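Local coordinates for protein Non-reducing end beta-L-arabinofuranosidase (Bacteroides thetaiotaomicron, PDB 5MQO) that probably hydrolyses glycosidic linkages in complex plant pectin, as a GH127-family glycoside hydrolase associated with aceric acidase activity, at residues R259-E262 / L263-L267; D283-F287 / R288-R292. One frame throughout, in Å; residues are numbered along the deposited sequence.

Overall arrangement
Both contacts are local and come in series within the GH127 catalytic domain, and they illustrate how a helical domain is built from regular helices and ordered connections. Contact 1 is a stretch of helix 258-270; contact 2 follows in the loop that leads from this helix to helix 297-314. Their centres are 18 Å apart and their nearest atoms about 6 Å, so they do not touch directly. They are nevertheless linked through their surroundings: Arg-288 of contact 2 forms a salt bridge with Asp-269, near the end of the helix that carries contact 1, and helix 297-314 packs against side chains of both. The loop is thereby tied to the helices it connects.

Contact 1 (R259-E262 / L263-L267); sequences RYLE and LSKNL
Glu-262 and Lys-265 meet across one turn of helix 258-270 in a salt bridge from residue i to i+3, with Lys-265 NZ 2.9 Å from Glu-262 OE2. The ammonium group approaches that oxygen on its syn side, 24° out of the carboxylate plane. Bends at chi2 and chi3 (75°) turn the lysine back toward the start of the helix, where the carboxylate stands. With an alanine in place of Lys-265, Glu-262 would probably lose its cationic mate and Leu-261 the aliphatic chain that passes it.

Hydrogen bonding follows the alpha-helical pattern, with one addition. Leu-261 O takes the backbone N of Lys-265 at 3.0 Å and also Ser-264 OG at 3.0 Å, because the serine hydroxyl, between its own N and carbonyl carbon (chi1 78°), is folded against the preceding turn. Asn-266 N donates to Glu-262 O at 3.0 Å; its ND2 is equally near that oxygen but poorly aimed, and is not bonded to it.

The helix belongs to the mainly helical catalytic domain, of the six-hairpin glycosidase clan. Tyr-260 and Arg-259 face helix 212-230, where they bond to Asp-222 and Glu-229 respectively, while Leu-263 and Ser-264 pack on Val-248 of helix 243-255.

Other side-chain contact is slight: the nonpolar approach is that of Lys-265 CD, 4.2 Å from Leu-261 CG, and the methyl Leu-261 CD1 lies beside the hydroxyl, 3.9 Å from Ser-264 OG.

Contact 2 (D283-F287 / R288-R292); sequences DRIPF and RDQYR
Phe-287 and Gln-290 are joined by the second of two overlapping type I turns, 286-289 and 287-290, which form a short 3-10 segment at residues 287-289 within the loop between helices 258-270 and 297-314 of the catalytic domain. Arg-288 sits at the middle of both turns. Its extended side chain leaves the turns and forms salt bridges with Asp-269 and Glu-316, tying the turn to its surroundings.

Asp-289 closes the first turn, its backbone N donating to Pro-286 O at 3.3 Å. The aspartate side chain lies alongside the proline ring and points the same way, bringing OD2 within 3.3 Å of Pro-286 CD, while its CB lies 4.0 Å from Ile-285 CD1.

Gln-290 closes the second turn through a bond of 3.0 Å from its N to Phe-287 O. Its CG touches Ile-285 CG1 at 3.8 Å, and the chain, straight beyond CG (chi2 177°), carries the amide back over the first segment. There NE2 makes a weak bond of 3.4 Å to Ile-285 O, alongside a hydrogen bond to Gln-282 O, so one amide nitrogen reaches two carbonyls of the preceding chain, the bond to Ile-285 O being the weak one. The phenylalanine ring, packed on Leu-303 and Val-307 of helix 297-314, is turned 68° from this amide plane, and Gln-290 OE1 lies 4.0 Å from Phe-287 CD1.

Contact 1 (R259-E262 / L263-L267)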
loop_
_atom_site.group_PDB
_atom_site.type_symbol
_atom_site.label_atom_id
_atom_site.label_comp_id
_atom_site.label_asym_id
_atom_site.label_seq_id
_atom_site.Cartn_x
_atom_site.Cartn_y
_atom_site.Cartn_z
ATOM N N ARG A 259 21.615 -11.601 -17.140
ATOM C CA ARG A 259 21.254 -10.536 -18.074
ATOM C C ARG A 259 20.145 -9.621 -17.492
ATOM O O ARG A 259 20.118 -8.418 -17.761
ATOM C CB ARG A 259 20.855 -11.169 -19.417
ATOM C CG ARG A 259 20.585 -10.195 -20.538
ATOM C CD ARG A 259 20.995 -10.796 -21.875
ATOM N NE ARG A 259 20.616 -9.925 -22.999
ATOM C CZ ARG A 259 19.575 -10.109 -23.816
ATOM N NH1 ARG A 259 18.740 -11.152 -23.680
ATOM N NH2 ARG A 259 19.359 -9.223 -24.791
ATOM N N TYR A 260 19.271 -10.194 -16.665
ATOM C CA TYR A 260 18.132 -9.459 -16.123
ATOM C C TYR A 260 18.528 -8.525 -14.980
ATOM O O TYR A 260 18.031 -7.385 -14.883
ATOM C CB TYR A 260 17.030 -10.434 -15.691
ATOM C CG TYR A 260 16.505 -11.327 -16.814
ATOM C CD1 TYR A 260 16.666 -10.986 -18.169
ATOM C CD2 TYR A 260 15.815 -12.498 -16.523
ATOM C CE1 TYR A 260 16.189 -11.794 -19.177
ATOM C CE2 TYR A 260 15.315 -13.303 -17.537
ATOM C CZ TYR A 260 15.507 -12.943 -18.870
ATOM O OH TYR A 260 15.014 -13.730 -19.894
ATOM N N LEU A 261 19.405 -9.013 -14.112
ATOM C CA LEU A 261 20.021 -8.184 -13.099
ATOM C C LEU A 261 20.862 -7.087 -13.750
ATOM O O LEU A 261 20.813 -5.950 -13.298
ATOM C CB LEU A 261 20.887 -9.046 -12.188
ATOM C CG LEU A 261 21.649 -8.364 -11.051
ATOM C CD1 LEU A 261 20.691 -7.610 -10.140
ATOM C CD2 LEU A 261 22.455 -9.389 -10.267
ATOM N N GLU A 262 21.632 -7.407 -14.794
ATOM C CA GLU A 262 22.443 -6.367 -15.467
ATOM C C GLU A 262 21.576 -5.276 -16.081
ATOM O O GLU A 262 21.956 -4.105 -16.049
ATOM C CB GLU A 262 23.386 -6.927 -16.549
ATOM C CG GLU A 262 24.690 -7.540 -16.030
ATOM C CD GLU A 262 25.459 -6.659 -15.037
ATOM O OE1 GLU A 262 25.770 -5.480 -15.379
ATOM O OE2 GLU A 262 25.735 -7.161 -13.909
ATOM N N LEU A 263 20.425 -5.668 -16.630
ATOM C CA LEU A 263 19.504 -4.714 -17.230
ATOM C C LEU A 263 19.013 -3.765 -16.136
ATOM O O LEU A 263 18.986 -2.558 -16.348
ATOM C CB LEU A 263 18.323 -5.419 -17.941
ATOM C CG LEU A 263 17.051 -4.591 -18.231
ATOM C CD1 LEU A 263 17.410 -3.390 -19.074
ATOM C CD2 LEU A 263 15.955 -5.393 -18.918
ATOM N N SER A 264 18.658 -4.319 -14.976
ATOM C CA SER A 264 18.055 -3.552 -13.897
ATOM C C SER A 264 19.062 -2.617 -13.257
ATOM O O SER A 264 18.674 -1.560 -12.781
ATOM C CB SER A 264 17.381 -4.474 -12.850
ATOM O OG SER A 264 18.318 -5.074 -11.968
ATOM N N LYS A 265 20.342 -2.994 -13.247
ATOM C CA LYS A 265 21.410 -2.065 -12.840
ATOM C C LYS A 265 21.577 -0.916 -13.824
ATOM O O LYS A 265 21.713 0.228 -13.410
ATOM C CB LYS A 265 22.740 -2.777 -12.689
ATOM C CG LYS A 265 22.865 -3.539 -11.392
ATOM C CD LYS A 265 23.727 -4.794 -11.510
ATOM C CE LYS A 265 25.215 -4.473 -11.581
ATOM N NZ LYS A 265 25.995 -5.740 -11.444
ATOM N N ASN A 266 21.585 -1.226 -15.120
ATOM C CA ASN A 266 21.702 -0.186 -16.154
ATOM C C ASN A 266 20.558 0.825 -16.123
ATOM O O ASN A 266 20.788 2.030 -16.227
ATOM C CB ASN A 266 21.840 -0.792 -17.563
ATOM C CG ASN A 266 23.177 -1.485 -17.763
ATOM O OD1 ASN A 266 24.219 -1.002 -17.304
ATOM N ND2 ASN A 266 23.156 -2.634 -18.425
ATOM N N LEU A 267 19.344 0.331 -15.943
ATOM C CA LEU A 267 18.181 1.183 -15.830
ATOM C C LEU A 267 18.302 2.255 -14.731
ATOM O O LEU A 267 17.808 3.367 -14.909
ATOM C CB LEU A 267 16.921 0.327 -15.673
ATOM C CG LEU A 267 16.565 -0.410 -16.987
ATOM C CD1 LEU A 267 15.683 -1.617 -16.742
ATOM C CD2 LEU A 267 15.885 0.514 -17.988
#

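Contact 2 (D283-F287 / R288-R292)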
loop_
_atom_site.group_PDB
_atom_site.type_symbol
_atom_site.label_atom_id
_atom_site.label_comp_id
_atom_site.label_asym_id
_atom_site.label_seq_id
_atom_site.Cartn_x
_atom_site.Cartn_y
_atom_site.Cartn_z
ATOM N N ASP A 283 14.497 12.375 -12.973
ATOM C CA ASP A 283 15.653 12.127 -13.837
ATOM C C ASP A 283 16.361 13.401 -14.321
ATOM O O ASP A 283 17.001 13.369 -15.379
ATOM C CB ASP A 283 15.304 11.127 -15.001
ATOM C CG ASP A 283 14.477 11.745 -16.167
ATOM O OD1 ASP A 283 13.991 12.899 -16.073
ATOM O OD2 ASP A 283 14.299 11.040 -17.207
ATOM N N ARG A 284 16.254 14.500 -13.555
ATOM C CA ARG A 284 17.007 15.736 -13.834
ATOM C C ARG A 284 18.483 15.475 -13.541
ATOM O O ARG A 284 19.359 15.872 -14.316
ATOM C CB ARG A 284 16.521 16.939 -12.997
ATOM C CG ARG A 284 17.083 18.287 -13.461
ATOM C CD ARG A 284 17.280 19.315 -12.348
ATOM N NE ARG A 284 16.028 19.937 -11.883
ATOM C CZ ARG A 284 15.526 21.115 -12.285
ATOM N NH1 ARG A 284 16.139 21.845 -13.190
ATOM N NH2 ARG A 284 14.379 21.578 -11.776
ATOM N N ILE A 285 18.723 14.782 -12.436
ATOM C CA ILE A 285 20.058 14.431 -11.942
ATOM C C ILE A 285 20.139 12.913 -11.781
ATOM O O ILE A 285 19.113 12.251 -11.687
ATOM C CB ILE A 285 20.367 15.168 -10.605
ATOM C CG1 ILE A 285 19.558 14.582 -9.408
ATOM C CG2 ILE A 285 20.100 16.668 -10.774
ATOM C CD1 ILE A 285 19.560 15.417 -8.140
ATOM N N PRO A 286 21.354 12.349 -11.757
ATOM C CA PRO A 286 21.484 10.905 -11.522
ATOM C C PRO A 286 20.846 10.402 -10.237
ATOM O O PRO A 286 20.654 11.163 -9.314
ATOM C CB PRO A 286 22.997 10.721 -11.456
ATOM C CG PRO A 286 23.483 11.749 -12.409
ATOM C CD PRO A 286 22.654 12.940 -12.104
ATOM N N PHE A 287 20.533 9.120 -10.169
ATOM C CA PHE A 287 19.893 8.599 -8.972
ATOM C C PHE A 287 20.759 8.745 -7.739
ATOM O O PHE A 287 20.245 9.029 -6.664
ATOM C CB PHE A 287 19.414 7.159 -9.103
ATOM C CG PHE A 287 18.740 6.683 -7.864
ATOM C CD1 PHE A 287 17.482 7.170 -7.525
ATOM C CD2 PHE A 287 19.400 5.843 -6.963
ATOM C CE1 PHE A 287 16.860 6.765 -6.332
ATOM C CE2 PHE A 287 18.807 5.463 -5.763
ATOM C CZ PHE A 287 17.541 5.910 -5.446
ATOM N N ARG A 288 22.067 8.602 -7.884
ATOM C CA ARG A 288 22.943 8.581 -6.704
ATOM C C ARG A 288 23.115 9.947 -6.063
ATOM O O ARG A 288 23.565 10.026 -4.930
ATOM C CB ARG A 288 24.275 7.922 -7.042
ATOM C CG ARG A 288 24.078 6.472 -7.451
ATOM C CD ARG A 288 25.380 5.724 -7.729
ATOM N NE ARG A 288 25.149 4.287 -7.861
ATOM C CZ ARG A 288 24.549 3.697 -8.905
ATOM N NH1 ARG A 288 24.096 4.392 -9.969
ATOM N NH2 ARG A 288 24.390 2.377 -8.891
ATOM N N ASP A 289 22.721 11.004 -6.775
ATOM C CA ASP A 289 22.691 12.381 -6.240
ATOM C C ASP A 289 21.382 12.733 -5.552
ATOM O O ASP A 289 21.312 13.760 -4.919
ATOM C CB ASP A 289 22.966 13.417 -7.350
ATOM C CG ASP A 289 24.319 13.212 -8.030
ATOM O OD1 ASP A 289 25.350 13.180 -7.321
ATOM O OD2 ASP A 289 24.351 13.080 -9.275
ATOM N N GLN A 290 20.355 11.898 -5.677
ATOM C CA GLN A 290 19.032 12.164 -5.114
ATOM C C GLN A 290 18.960 11.712 -3.690
ATOM O O GLN A 290 19.111 10.518 -3.428
ATOM C CB GLN A 290 17.951 11.418 -5.887
ATOM C CG GLN A 290 17.733 11.940 -7.300
ATOM C CD GLN A 290 16.701 11.128 -8.072
ATOM O OE1 GLN A 290 15.659 10.716 -7.538
ATOM N NE2 GLN A 290 16.977 10.924 -9.349
ATOM N N TYR A 291 18.724 12.642 -2.766
ATOM C CA TYR A 291 18.550 12.311 -1.339
ATOM C C TYR A 291 17.186 12.791 -0.792
ATOM O O TYR A 291 16.981 12.856 0.433
ATOM C CB TYR A 291 19.702 12.910 -0.509
ATOM C CG TYR A 291 21.048 12.343 -0.822
ATOM C CD1 TYR A 291 21.516 11.187 -0.154
ATOM C CD2 TYR A 291 21.880 12.938 -1.787
ATOM C CE1 TYR A 291 22.777 10.647 -0.420
ATOM C CE2 TYR A 291 23.150 12.393 -2.087
ATOM C CZ TYR A 291 23.596 11.248 -1.396
ATOM O OH TYR A 291 24.835 10.699 -1.646
ATOM N N ARG A 292 16.261 13.108 -1.704
ATOM C CA ARG A 292 14.941 13.595 -1.361
ATOM C C ARG A 292 13.887 13.043 -2.366
ATOM O O ARG A 292 14.218 12.667 -3.508
ATOM C CB ARG A 292 14.998 15.132 -1.314
ATOM C CG ARG A 292 15.803 15.694 -0.132
ATOM C CD ARG A 292 15.855 17.225 -0.116
ATOM N NE ARG A 292 16.183 17.845 1.195
ATOM C CZ ARG A 292 16.187 19.174 1.446
ATOM N NH1 ARG A 292 15.895 20.060 0.486
ATOM N NH2 ARG A 292 16.474 19.636 2.674
#